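Long-range contacts in tail spike protein (Acinetobacter phage vB_AbaP_AS12, PDB 6EU4), which probably recognises, and perhaps degrades, surface polysaccharide of the Acinetobacter baumannii host as the trimeric tailspike of the phage: residues Val131-Asn136 with Met177-Arg182; Trp186-Asn191 with Pro214-Ser219; Phe423-Glu428 with Thr439-Tyr444; Glu428-Ser433 with Ala453-Val458. All coordinates share one frame; numbering follows the deposited sequence.

In the fold
The four contacts form two clusters along an elongated stack of parallel strands, consistent with the right-handed beta-helix of phage tailspikes. Interactions 1 and 2 have centres 8 Å apart and touch through Ser135 OG and Gln189 N, 2.9 Å apart, and through Asn134 and Asn191; both also reach the second subunit. Interactions 3 and 4, again with centres 8 Å apart, share Glu428 and are tied by Tyr444 OH and Glu429 OE2 at 2.6 Å. The clusters lie on opposite sides of the chain's centre, with about 48 Å between the centres of interactions 1 and 3. In interaction 4, Val458 itself pairs with a strand of the third subunit.

Interaction 1: residues Val131-Asn136 with Met177-Arg182; sequences VYYNSN and MVAIPR
Tyr133 lays one face of its ring over Ala179, whose CA stands 4.1 Å from the centroid of the Tyr133 ring in a CH-pi contact. Ala179 CB reaches CZ of the same ring at 3.5 Å. The selenium of Met177, a selenomethionine, comes in obliquely, 5.1 Å from the Tyr133 ring centroid, a Met-aromatic contact. Tyr133 CG sits between its backbone N and carbonyl carbon (chi1 60°), which turns the ring across to these neighbours. On the sheet face of Tyr132 and Val178, Ile180 CD1 packs on Tyr132 CB at 3.7 Å, while Asn134 OD1 meets the Tyr132 ring at its edge, in plane. The Arg182 guanidinium has Ser135 CB over one face and two waters at its edge; one of them links Arg182 NE to Ser135 N.

Between the parallel strands, Val178 N bonds to Val131 O, Tyr133 N to Val178 O and Ile180 N to Tyr133 O. Where the strand ends, Asn134 ND2 donates to Ile180 O at 2.9 Å, nearly straight (170°). The bond lies in the Asn134 amide plane but above the carbonyl plane of Ile180.

A side-chain amide thus carries on the pairing beyond the last backbone rung, and Arg182, joined to Ser135 largely through water, makes a salt bridge through NH2 to Asp146 of the second subunit, coupling this coil to the trimer interface.

Interaction 2: residues Trp186-Asn191 with Pro214-Ser219; sequences WYAQNN and PLIALS
Ala188 and Gln189 pair in parallel with Ile216 and Ala217 through backbone bonds: Ala188 N to Leu215 O at 2.9 Å, Ala217 N to Ala188 O, and Asn190 N to Ala217 O, with Leu218 O a weak second acceptor. Both chains then turn, with left-handed backbone angles at Asn190 and Leu218.

Side-chain hydrogen bonds gather at that corner. Ser219 OG donates to Ala217 O at 2.8 Å and accepts from Asn191 N at 3.1 Å; it and Asn190 N reach Ala217 O from opposite faces of the carbonyl plane. A water donates to Ser219 OG and Ala188 O and accepts from Asn191 ND2, which also bonds to Asn134 O; Asn191 OD1 accepts from Thr137 N. Gln189 NE2 bonds in its own amide plane to Asn190 OD1 at 2.8 Å, Leu218 lying alongside.

Among apolar groups, Tyr187 CB meets Ala217 CB at 4.0 Å and Tyr187 CD1 meets Leu215 CB. The ring turns its edge to Ile216 N and its hydroxyl bonds to Asp237. Leu215 CD1 lies 3.3 Å from Trp186 O, buried without a partner in the model.

Three bonds on Ser219 OG, one from water, and two donors on Ala217 O probably fix how one coil stacks on the next.

Interaction 3: residues Phe423-Glu428 with Thr439-Tyr444; sequences FAVPLE and TKLGVY
Glu428 and Leu441 grip each other twice. Glu428 N donates to Leu441 O at 2.9 Å, and Leu441 N returns a nearly straight bond (169°) to Glu428 OE2 at 2.8 Å, arriving from above the carboxylate plane. Leu441 is the centre of an inverse gamma turn, with a weak bond from Gly442 N to Lys440 O, and this tight bend probably helps present its N-H and C=O to the same residue. The Lys440 side chain crosses that of Glu428 at about a right angle, CG lying 3.7 Å from Glu428 OE1, but NZ stays 5.3 Å from that oxygen, too far for a salt bridge, though the opposite charges probably still attract weakly.

On the apolar side, Leu441 puts CG anti to its backbone N (chi1 -174°), and CD2 meets Leu427 CD2 at 3.9 Å and Val425 CG2 at 4.1 Å. Leu427 CD2 in turn sits over the centre of the Phe423 ring, 3.8 Å above its plane. Farther out, Ser394 OG bonds to Glu428 OE1 and fixes the carboxylate's second oxygen.

The loop after strand 422-423 is thereby fastened to the chain entering strand 443-445, which runs parallel between strands 405-409 and 430-432, with Leu427 and Phe423 resting on Leu406 of strand 405-409.

Interaction 4: residues Glu428-Ser433 with Ala453-Val458; sequences EEIGIS and AYVKGV
Ile430 crosses Val455 obliquely, and its two branches share the work. Its CG1 is anti to the backbone N (chi1 172°) and the chain runs on extended, so CD1 reaches Ala453 CB at 4.1 Å. The CG2 branch, held between the backbone N and the carbonyl carbon, meets Val455 CG2 at 3.9 Å. Ala453 and Val455 stand on the same side of their strand and together give Ile430 an apolar surface. Val455 has its CG1 anti to the backbone N, which leaves CG2 as the methyl touching Ile430.

The Lys456 chain bends at chi3, which at -101° lies off the staggered positions, and this brings NZ to Glu428 O at 3.2 Å in a weak hydrogen bond. Lys456 and Gly457 form the type I' turn of a two-residue beta-hairpin joining antiparallel strands 450-455 and 458-462, closed by Val455 N to Val458 O at 2.8 Å and Val458 N to Val455 O at 3.1 Å.

The backbones stay apart, 7.1 Å between Glu429 CA and Val455 CA, so side chains do the bridging, Lys456 reaching a backbone carbonyl. Strand 430-432 pairs with 443-445; Ile430 also packs on Val443 and Tyr460, and Val458 pairs in parallel with a strand of the third subunit.

Interaction 1: residues Val131-Asn136 with Met177-Arg182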
loop_
_atom_site.group_PDB
_atom_site.type_symbol
_atom_site.label_atom_id
_atom_site.label_comp_id
_atom_site.label_asym_id
_atom_site.label_seq_id
_atom_site.Cartn_x
_atom_site.Cartn_y
_atom_site.Cartn_z
ATOM N N VAL A 131 25.034 23.678 13.671
ATOM C CA VAL A 131 25.556 22.636 14.547
ATOM C C VAL A 131 25.460 21.323 13.795
ATOM O O VAL A 131 24.522 21.118 13.017
ATOM C CB VAL A 131 24.818 22.571 15.898
ATOM C CG1 VAL A 131 25.041 23.895 16.663
ATOM C CG2 VAL A 131 23.316 22.299 15.729
ATOM N N TYR A 132 26.455 20.467 13.981
ATOM C CA TYR A 132 26.519 19.226 13.234
ATOM C C TYR A 132 26.461 18.023 14.166
ATOM O O TYR A 132 26.765 18.098 15.360
ATOM C CB TYR A 132 27.788 19.180 12.363
ATOM C CG TYR A 132 29.086 19.061 13.134
ATOM C CD1 TYR A 132 29.565 17.822 13.551
ATOM C CD2 TYR A 132 29.826 20.191 13.452
ATOM C CE1 TYR A 132 30.756 17.722 14.267
ATOM C CE2 TYR A 132 31.011 20.093 14.161
ATOM C CZ TYR A 132 31.463 18.855 14.554
ATOM O OH TYR A 132 32.626 18.749 15.266
ATOM N N TYR A 133 26.039 16.905 13.592
ATOM C CA TYR A 133 26.099 15.627 14.264
ATOM C C TYR A 133 26.726 14.622 13.312
ATOM O O TYR A 133 26.706 14.810 12.094
ATOM C CB TYR A 133 24.703 15.180 14.717
ATOM C CG TYR A 133 23.680 15.003 13.597
ATOM C CD1 TYR A 133 23.013 16.092 13.047
ATOM C CD2 TYR A 133 23.356 13.734 13.114
ATOM C CE1 TYR A 133 22.079 15.924 12.036
ATOM C CE2 TYR A 133 22.414 13.568 12.096
ATOM C CZ TYR A 133 21.786 14.662 11.561
ATOM O OH TYR A 133 20.849 14.503 10.557
ATOM N N ASN A 134 27.288 13.543 13.882
ATOM C CA ASN A 134 27.974 12.535 13.092
ATOM C C ASN A 134 27.142 11.277 13.077
ATOM O O ASN A 134 26.178 11.180 12.294
ATOM C CB ASN A 134 29.396 12.295 13.632
ATOM C CG ASN A 134 30.246 13.555 13.665
ATOM O OD1 ASN A 134 30.845 13.874 14.696
ATOM N ND2 ASN A 134 30.329 14.261 12.539
ATOM N N SER A 135 27.467 10.262 13.874
ATOM C CA SER A 135 26.791 8.975 13.829
ATOM C C SER A 135 26.491 8.508 15.243
ATOM O O SER A 135 27.075 8.988 16.218
ATOM C CB SER A 135 27.653 7.950 13.078
ATOM O OG SER A 135 27.697 8.309 11.705
ATOM N N ASN A 136 25.574 7.545 15.347
ATOM C CA ASN A 136 25.192 6.981 16.640
ATOM C C ASN A 136 24.765 8.070 17.612
ATOM O O ASN A 136 25.116 8.052 18.792
ATOM C CB ASN A 136 26.330 6.151 17.227
ATOM C CG ASN A 136 25.835 4.937 17.993
ATOM O OD1 ASN A 136 25.852 3.810 17.490
ATOM N ND2 ASN A 136 25.402 5.163 19.224
HETATM N N MSE A 177 21.175 22.736 11.007
HETATM C CA MSE A 177 21.801 21.500 11.451
HETATM C C MSE A 177 22.377 20.763 10.234
HETATM O O MSE A 177 21.795 20.796 9.144
HETATM C CB MSE A 177 20.771 20.630 12.210
HETATM C CG MSE A 177 21.343 19.563 13.047
HETATM SE SE MSE A 177 19.876 18.785 14.132
HETATM C CE MSE A 177 21.000 18.154 15.524
ATOM N N VAL A 178 23.536 20.128 10.416
ATOM C CA VAL A 178 24.265 19.467 9.338
ATOM C C VAL A 178 24.660 18.071 9.798
ATOM O O VAL A 178 25.225 17.915 10.886
ATOM C CB VAL A 178 25.528 20.257 8.941
ATOM C CG1 VAL A 178 26.270 19.580 7.777
ATOM C CG2 VAL A 178 25.167 21.702 8.599
ATOM N N ALA A 179 24.384 17.067 8.968
ATOM C CA ALA A 179 24.842 15.701 9.203
ATOM C C ALA A 179 26.167 15.502 8.474
ATOM O O ALA A 179 26.250 15.747 7.268
ATOM C CB ALA A 179 23.816 14.685 8.695
ATOM N N ILE A 180 27.189 15.063 9.202
ATOM C CA ILE A 180 28.536 14.879 8.656
ATOM C C ILE A 180 29.055 13.486 9.018
ATOM O O ILE A 180 29.064 13.127 10.205
ATOM C CB ILE A 180 29.501 15.960 9.185
ATOM C CG1 ILE A 180 28.956 17.357 8.909
ATOM C CG2 ILE A 180 30.908 15.756 8.609
ATOM C CD1 ILE A 180 29.878 18.537 9.361
ATOM N N PRO A 181 29.561 12.688 8.072
ATOM C CA PRO A 181 30.097 11.374 8.456
ATOM C C PRO A 181 31.314 11.507 9.360
ATOM O O PRO A 181 32.113 12.444 9.248
ATOM C CB PRO A 181 30.481 10.725 7.113
ATOM C CG PRO A 181 29.699 11.501 6.088
ATOM C CD PRO A 181 29.630 12.899 6.622
ATOM N N ARG A 182 31.461 10.533 10.254
ATOM C CA ARG A 182 32.727 10.378 10.965
ATOM C C ARG A 182 33.874 10.243 9.972
ATOM O O ARG A 182 33.699 9.776 8.846
ATOM C CB ARG A 182 32.689 9.146 11.862
ATOM C CG ARG A 182 31.694 9.178 13.003
ATOM C CD ARG A 182 31.666 7.775 13.675
ATOM N NE ARG A 182 30.935 7.768 14.932
ATOM C CZ ARG A 182 30.707 6.677 15.659
ATOM N NH1 ARG A 182 31.128 5.488 15.245
ATOM N NH2 ARG A 182 30.047 6.778 16.803
HETATM O O HOH W 1 29.918 7.994 10.226
HETATM O O HOH W 2 29.654 10.078 16.093
HETATM O O HOH W 3 29.269 9.128 18.870
#

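Interaction 2: residues Trp186-Asn191 with Pro214-Ser219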
loop_
_atom_site.group_PDB
_atom_site.type_symbol
_atom_site.label_atom_id
_atom_site.label_comp_id
_atom_site.label_asym_id
_atom_site.label_seq_id
_atom_site.Cartn_x
_atom_site.Cartn_y
_atom_site.Cartn_z
ATOM N N TRP A 186 31.557 6.925 5.138
ATOM C CA TRP A 186 30.910 7.623 4.037
ATOM C C TRP A 186 29.586 8.273 4.411
ATOM O O TRP A 186 29.166 9.199 3.712
ATOM C CB TRP A 186 30.662 6.682 2.853
ATOM C CG TRP A 186 31.880 6.034 2.298
ATOM C CD1 TRP A 186 33.173 6.359 2.549
ATOM C CD2 TRP A 186 31.911 4.927 1.399
ATOM N NE1 TRP A 186 34.013 5.518 1.872
ATOM C CE2 TRP A 186 33.261 4.631 1.150
ATOM C CE3 TRP A 186 30.922 4.155 0.780
ATOM C CZ2 TRP A 186 33.657 3.597 0.303
ATOM C CZ3 TRP A 186 31.315 3.124 -0.056
ATOM C CH2 TRP A 186 32.667 2.859 -0.289
ATOM N N TYR A 187 28.914 7.824 5.481
ATOM C CA TYR A 187 27.577 8.292 5.812
ATOM C C TYR A 187 27.503 8.684 7.283
ATOM O O TYR A 187 28.138 8.060 8.142
ATOM C CB TYR A 187 26.509 7.208 5.512
ATOM C CG TYR A 187 26.483 6.846 4.052
ATOM C CD1 TYR A 187 25.710 7.574 3.158
ATOM C CD2 TYR A 187 27.236 5.786 3.563
ATOM C CE1 TYR A 187 25.705 7.275 1.808
ATOM C CE2 TYR A 187 27.238 5.483 2.214
ATOM C CZ TYR A 187 26.475 6.232 1.343
ATOM O OH TYR A 187 26.472 5.921 -0.001
ATOM N N ALA A 188 26.703 9.708 7.566
ATOM C CA ALA A 188 26.262 9.992 8.929
ATOM C C ALA A 188 25.119 9.028 9.215
ATOM O O ALA A 188 24.045 9.123 8.601
ATOM C CB ALA A 188 25.835 11.452 9.066
ATOM N N GLN A 189 25.348 8.069 10.105
ATOM C CA GLN A 189 24.460 6.921 10.173
ATOM C C GLN A 189 24.132 6.540 11.609
ATOM O O GLN A 189 24.796 6.953 12.562
ATOM C CB GLN A 189 25.068 5.720 9.460
ATOM C CG GLN A 189 26.391 5.246 9.990
ATOM C CD GLN A 189 26.855 4.024 9.236
ATOM O OE1 GLN A 189 27.425 4.137 8.146
ATOM N NE2 GLN A 189 26.562 2.840 9.781
ATOM N N ASN A 190 23.084 5.724 11.735
ATOM C CA ASN A 190 22.627 5.213 13.029
ATOM C C ASN A 190 22.294 6.338 13.999
ATOM O O ASN A 190 22.533 6.238 15.201
ATOM C CB ASN A 190 23.652 4.252 13.616
ATOM C CG ASN A 190 23.904 3.068 12.707
ATOM O OD1 ASN A 190 24.941 2.980 12.050
ATOM N ND2 ASN A 190 22.931 2.173 12.627
ATOM N N ASN A 191 21.663 7.384 13.480
ATOM C CA ASN A 191 21.186 8.498 14.278
ATOM C C ASN A 191 19.686 8.362 14.495
ATOM O O ASN A 191 18.968 7.770 13.684
ATOM C CB ASN A 191 21.503 9.817 13.589
ATOM C CG ASN A 191 22.990 10.025 13.424
ATOM O OD1 ASN A 191 23.742 9.922 14.376
ATOM N ND2 ASN A 191 23.420 10.276 12.200
ATOM N N PRO A 214 23.624 15.587 3.683
ATOM C CA PRO A 214 23.924 15.116 2.322
ATOM C C PRO A 214 24.069 13.604 2.239
ATOM O O PRO A 214 23.520 12.987 1.316
ATOM C CB PRO A 214 25.227 15.845 1.971
ATOM C CG PRO A 214 25.796 16.325 3.292
ATOM C CD PRO A 214 24.588 16.589 4.158
ATOM N N LEU A 215 24.789 12.992 3.178
ATOM C CA LEU A 215 25.121 11.563 3.150
ATOM C C LEU A 215 24.641 10.958 4.469
ATOM O O LEU A 215 25.289 11.143 5.505
ATOM C CB LEU A 215 26.629 11.351 2.956
ATOM C CG LEU A 215 27.309 12.126 1.817
ATOM C CD1 LEU A 215 28.817 11.895 1.823
ATOM C CD2 LEU A 215 26.724 11.740 0.465
ATOM N N ILE A 216 23.517 10.238 4.440
ATOM C CA ILE A 216 22.917 9.685 5.656
ATOM C C ILE A 216 22.446 8.265 5.394
ATOM O O ILE A 216 22.116 7.890 4.262
ATOM C CB ILE A 216 21.733 10.534 6.188
ATOM C CG1 ILE A 216 20.722 10.803 5.074
ATOM C CG2 ILE A 216 22.246 11.829 6.796
ATOM C CD1 ILE A 216 19.432 11.457 5.550
ATOM N N ALA A 217 22.430 7.467 6.455
ATOM C CA ALA A 217 22.001 6.085 6.325
ATOM C C ALA A 217 21.530 5.569 7.670
ATOM O O ALA A 217 21.967 6.037 8.725
ATOM C CB ALA A 217 23.132 5.179 5.827
ATOM N N LEU A 218 20.688 4.547 7.606
ATOM C CA LEU A 218 20.435 3.674 8.747
ATOM C C LEU A 218 19.973 4.462 9.976
ATOM O O LEU A 218 20.505 4.301 11.076
ATOM C CB LEU A 218 21.686 2.859 9.064
ATOM C CG LEU A 218 22.175 1.963 7.932
ATOM C CD1 LEU A 218 23.626 1.565 8.203
ATOM C CD2 LEU A 218 21.312 0.728 7.769
ATOM N N SER A 219 18.974 5.329 9.781
ATOM C CA SER A 219 18.622 6.321 10.795
ATOM C C SER A 219 17.115 6.463 10.895
ATOM O O SER A 219 16.367 6.096 9.977
ATOM C CB SER A 219 19.214 7.696 10.485
ATOM O OG SER A 219 20.624 7.695 10.609
HETATM O O HOH W 4 21.572 10.112 9.768
#

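Interaction 3: residues Phe423-Glu428 with Thr439-Tyr444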
loop_
_atom_site.group_PDB
_atom_site.type_symbol
_atom_site.label_atom_id
_atom_site.label_comp_id
_atom_site.label_asym_id
_atom_site.label_seq_id
_atom_site.Cartn_x
_atom_site.Cartn_y
_atom_site.Cartn_z
ATOM N N PHE A 423 -12.481 13.033 -10.175
ATOM C CA PHE A 423 -11.983 14.376 -10.419
ATOM C C PHE A 423 -13.076 15.379 -10.093
ATOM O O PHE A 423 -14.266 15.099 -10.266
ATOM C CB PHE A 423 -11.549 14.539 -11.874
ATOM C CG PHE A 423 -10.536 13.528 -12.298
ATOM C CD1 PHE A 423 -9.198 13.732 -12.036
ATOM C CD2 PHE A 423 -10.926 12.349 -12.909
ATOM C CE1 PHE A 423 -8.258 12.782 -12.354
ATOM C CE2 PHE A 423 -9.979 11.398 -13.266
ATOM C CZ PHE A 423 -8.643 11.624 -12.990
ATOM N N ALA A 424 -12.659 16.573 -9.661
ATOM C CA ALA A 424 -13.623 17.584 -9.241
ATOM C C ALA A 424 -14.530 18.005 -10.390
ATOM O O ALA A 424 -15.719 18.273 -10.173
ATOM C CB ALA A 424 -12.905 18.810 -8.662
ATOM N N VAL A 425 -13.987 18.087 -11.603
ATOM C CA VAL A 425 -14.771 18.400 -12.794
ATOM C C VAL A 425 -14.419 17.394 -13.880
ATOM O O VAL A 425 -13.343 16.779 -13.855
ATOM C CB VAL A 425 -14.533 19.849 -13.276
ATOM C CG1 VAL A 425 -14.891 20.819 -12.176
ATOM C CG2 VAL A 425 -13.092 20.100 -13.702
ATOM N N PRO A 426 -15.298 17.224 -14.857
ATOM C CA PRO A 426 -15.138 16.136 -15.829
ATOM C C PRO A 426 -13.909 16.271 -16.715
ATOM O O PRO A 426 -13.565 17.360 -17.187
ATOM C CB PRO A 426 -16.414 16.240 -16.673
ATOM C CG PRO A 426 -17.395 16.974 -15.850
ATOM C CD PRO A 426 -16.626 17.878 -14.959
ATOM N N LEU A 427 -13.298 15.121 -16.995
ATOM C CA LEU A 427 -12.312 15.024 -18.058
ATOM C C LEU A 427 -12.972 15.235 -19.410
ATOM O O LEU A 427 -14.177 15.037 -19.569
ATOM C CB LEU A 427 -11.629 13.665 -18.016
ATOM C CG LEU A 427 -10.978 13.239 -16.706
ATOM C CD1 LEU A 427 -10.181 11.976 -16.935
ATOM C CD2 LEU A 427 -10.045 14.321 -16.140
ATOM N N GLU A 428 -12.187 15.695 -20.385
ATOM C CA GLU A 428 -12.758 16.127 -21.650
ATOM C C GLU A 428 -12.472 15.213 -22.830
ATOM O O GLU A 428 -13.349 15.051 -23.687
ATOM C CB GLU A 428 -12.274 17.536 -21.971
ATOM C CG GLU A 428 -12.721 18.528 -20.927
ATOM C CD GLU A 428 -12.462 19.952 -21.340
ATOM O OE1 GLU A 428 -13.119 20.439 -22.292
ATOM O OE2 GLU A 428 -11.582 20.572 -20.722
ATOM N N THR A 439 -5.388 22.739 -24.123
ATOM C CA THR A 439 -6.479 23.647 -23.784
ATOM C C THR A 439 -7.714 22.927 -23.267
ATOM O O THR A 439 -8.768 23.560 -23.106
ATOM C CB THR A 439 -6.851 24.492 -25.012
ATOM O OG1 THR A 439 -7.296 23.628 -26.062
ATOM C CG2 THR A 439 -5.652 25.294 -25.512
ATOM N N LYS A 440 -7.620 21.628 -23.012
ATOM C CA LYS A 440 -8.695 20.876 -22.389
ATOM C C LYS A 440 -8.116 19.926 -21.352
ATOM O O LYS A 440 -6.959 19.516 -21.439
ATOM C CB LYS A 440 -9.496 20.080 -23.431
ATOM C CG LYS A 440 -10.211 20.953 -24.454
ATOM C CD LYS A 440 -11.044 20.096 -25.386
ATOM C CE LYS A 440 -11.980 20.939 -26.246
ATOM N NZ LYS A 440 -11.237 21.931 -27.020
ATOM N N LEU A 441 -8.950 19.558 -20.377
ATOM C CA LEU A 441 -8.547 18.649 -19.305
ATOM C C LEU A 441 -8.614 17.227 -19.858
ATOM O O LEU A 441 -9.524 16.446 -19.572
ATOM C CB LEU A 441 -9.435 18.844 -18.082
ATOM C CG LEU A 441 -9.038 18.066 -16.827
ATOM C CD1 LEU A 441 -7.699 18.585 -16.274
ATOM C CD2 LEU A 441 -10.147 18.176 -15.769
ATOM N N GLY A 442 -7.617 16.904 -20.686
ATOM C CA GLY A 442 -7.569 15.633 -21.380
ATOM C C GLY A 442 -6.278 14.871 -21.127
ATOM O O GLY A 442 -5.357 15.354 -20.462
ATOM N N VAL A 443 -6.246 13.661 -21.678
ATOM C CA VAL A 443 -5.079 12.792 -21.639
ATOM C C VAL A 443 -4.475 12.761 -23.031
ATOM O O VAL A 443 -5.103 12.271 -23.970
ATOM C CB VAL A 443 -5.450 11.378 -21.181
ATOM C CG1 VAL A 443 -4.205 10.494 -21.214
ATOM C CG2 VAL A 443 -6.046 11.421 -19.789
ATOM N N TYR A 444 -3.266 13.278 -23.163
ATOM C CA TYR A 444 -2.601 13.408 -24.454
ATOM C C TYR A 444 -1.332 12.574 -24.436
ATOM O O TYR A 444 -0.533 12.695 -23.507
ATOM C CB TYR A 444 -2.271 14.871 -24.724
ATOM C CG TYR A 444 -3.538 15.692 -24.700
ATOM C CD1 TYR A 444 -4.455 15.591 -25.744
ATOM C CD2 TYR A 444 -3.854 16.497 -23.624
ATOM C CE1 TYR A 444 -5.647 16.317 -25.732
ATOM C CE2 TYR A 444 -5.034 17.221 -23.598
ATOM C CZ TYR A 444 -5.929 17.115 -24.648
ATOM O OH TYR A 444 -7.105 17.841 -24.604
#

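Interaction 4: residues Glu428-Ser433 with Ala453-Val458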
loop_
_atom_site.group_PDB
_atom_site.type_symbol
_atom_site.label_atom_id
_atom_site.label_comp_id
_atom_site.label_asym_id
_atom_site.label_seq_id
_atom_site.Cartn_x
_atom_site.Cartn_y
_atom_site.Cartn_z
ATOM N N GLU A 428 -12.187 15.695 -20.385
ATOM C CA GLU A 428 -12.758 16.127 -21.650
ATOM C C GLU A 428 -12.472 15.213 -22.830
ATOM O O GLU A 428 -13.349 15.051 -23.687
ATOM C CB GLU A 428 -12.274 17.536 -21.971
ATOM C CG GLU A 428 -12.721 18.528 -20.927
ATOM C CD GLU A 428 -12.462 19.952 -21.340
ATOM O OE1 GLU A 428 -13.119 20.439 -22.292
ATOM O OE2 GLU A 428 -11.582 20.572 -20.722
ATOM N N GLU A 429 -11.276 14.640 -22.936
ATOM C CA GLU A 429 -10.945 13.850 -24.121
ATOM C C GLU A 429 -9.641 13.119 -23.857
ATOM O O GLU A 429 -8.924 13.400 -22.888
ATOM C CB GLU A 429 -10.835 14.720 -25.380
ATOM C CG GLU A 429 -9.707 15.742 -25.325
ATOM C CD GLU A 429 -9.668 16.674 -26.537
ATOM O OE1 GLU A 429 -10.608 16.644 -27.362
ATOM O OE2 GLU A 429 -8.692 17.451 -26.661
ATOM N N ILE A 430 -9.340 12.176 -24.741
ATOM C CA ILE A 430 -8.087 11.431 -24.687
ATOM C C ILE A 430 -7.679 11.125 -26.120
ATOM O O ILE A 430 -8.522 10.776 -26.954
ATOM C CB ILE A 430 -8.224 10.151 -23.833
ATOM C CG1 ILE A 430 -6.969 9.281 -23.934
ATOM C CG2 ILE A 430 -9.457 9.341 -24.197
ATOM C CD1 ILE A 430 -6.870 8.285 -22.785
ATOM N N GLY A 431 -6.396 11.286 -26.424
ATOM C CA GLY A 431 -5.945 10.931 -27.764
ATOM C C GLY A 431 -4.477 11.215 -27.998
ATOM O O GLY A 431 -3.791 11.855 -27.188
ATOM N N ILE A 432 -4.014 10.719 -29.142
ATOM C CA ILE A 432 -2.656 10.961 -29.604
ATOM C C ILE A 432 -2.487 12.433 -29.921
ATOM O O ILE A 432 -3.361 13.052 -30.543
ATOM C CB ILE A 432 -2.370 10.101 -30.843
ATOM C CG1 ILE A 432 -2.398 8.624 -30.457
ATOM C CG2 ILE A 432 -1.025 10.474 -31.458
ATOM C CD1 ILE A 432 -2.431 7.691 -31.635
ATOM N N SER A 433 -1.350 13.001 -29.531
ATOM C CA SER A 433 -1.097 14.412 -29.768
ATOM C C SER A 433 0.366 14.656 -30.093
ATOM O O SER A 433 1.251 14.080 -29.456
ATOM C CB SER A 433 -1.459 15.242 -28.534
ATOM O OG SER A 433 -1.179 16.618 -28.748
ATOM N N ALA A 453 -6.558 4.135 -19.449
ATOM C CA ALA A 453 -7.170 5.206 -18.683
ATOM C C ALA A 453 -8.665 5.263 -18.933
ATOM O O ALA A 453 -9.118 5.327 -20.085
ATOM C CB ALA A 453 -6.558 6.567 -19.026
ATOM N N TYR A 454 -9.420 5.270 -17.841
ATOM C CA TYR A 454 -10.838 5.576 -17.925
ATOM C C TYR A 454 -11.053 7.062 -18.140
ATOM O O TYR A 454 -10.496 7.907 -17.422
ATOM C CB TYR A 454 -11.566 5.113 -16.668
ATOM C CG TYR A 454 -11.945 3.668 -16.755
ATOM C CD1 TYR A 454 -11.030 2.663 -16.442
ATOM C CD2 TYR A 454 -13.220 3.296 -17.156
ATOM C CE1 TYR A 454 -11.377 1.334 -16.540
ATOM C CE2 TYR A 454 -13.580 1.966 -17.241
ATOM C CZ TYR A 454 -12.669 0.995 -16.937
ATOM O OH TYR A 454 -13.051 -0.322 -17.049
ATOM N N VAL A 455 -11.872 7.376 -19.140
ATOM C CA VAL A 455 -12.306 8.736 -19.406
ATOM C C VAL A 455 -13.808 8.705 -19.679
ATOM O O VAL A 455 -14.255 8.070 -20.637
ATOM C CB VAL A 455 -11.545 9.351 -20.596
ATOM C CG1 VAL A 455 -12.058 10.748 -20.881
ATOM C CG2 VAL A 455 -10.038 9.366 -20.325
ATOM N N LYS A 456 -14.588 9.383 -18.833
ATOM C CA LYS A 456 -16.052 9.447 -18.972
ATOM C C LYS A 456 -16.679 8.051 -19.047
ATOM O O LYS A 456 -17.572 7.793 -19.854
ATOM C CB LYS A 456 -16.456 10.275 -20.186
ATOM C CG LYS A 456 -16.063 11.740 -20.083
ATOM C CD LYS A 456 -16.745 12.583 -21.175
ATOM C CE LYS A 456 -15.811 12.895 -22.320
ATOM N NZ LYS A 456 -16.356 13.975 -23.201
ATOM N N GLY A 457 -16.217 7.150 -18.187
ATOM C CA GLY A 457 -16.743 5.797 -18.109
ATOM C C GLY A 457 -16.252 4.824 -19.153
ATOM O O GLY A 457 -16.734 3.681 -19.178
ATOM N N VAL A 458 -15.309 5.220 -20.003
ATOM C CA VAL A 458 -14.813 4.373 -21.085
ATOM C C VAL A 458 -13.326 4.135 -20.885
ATOM O O VAL A 458 -12.563 5.085 -20.684
ATOM C CB VAL A 458 -15.074 5.010 -22.459
ATOM C CG1 VAL A 458 -14.515 4.141 -23.602
ATOM C CG2 VAL A 458 -16.548 5.269 -22.643
#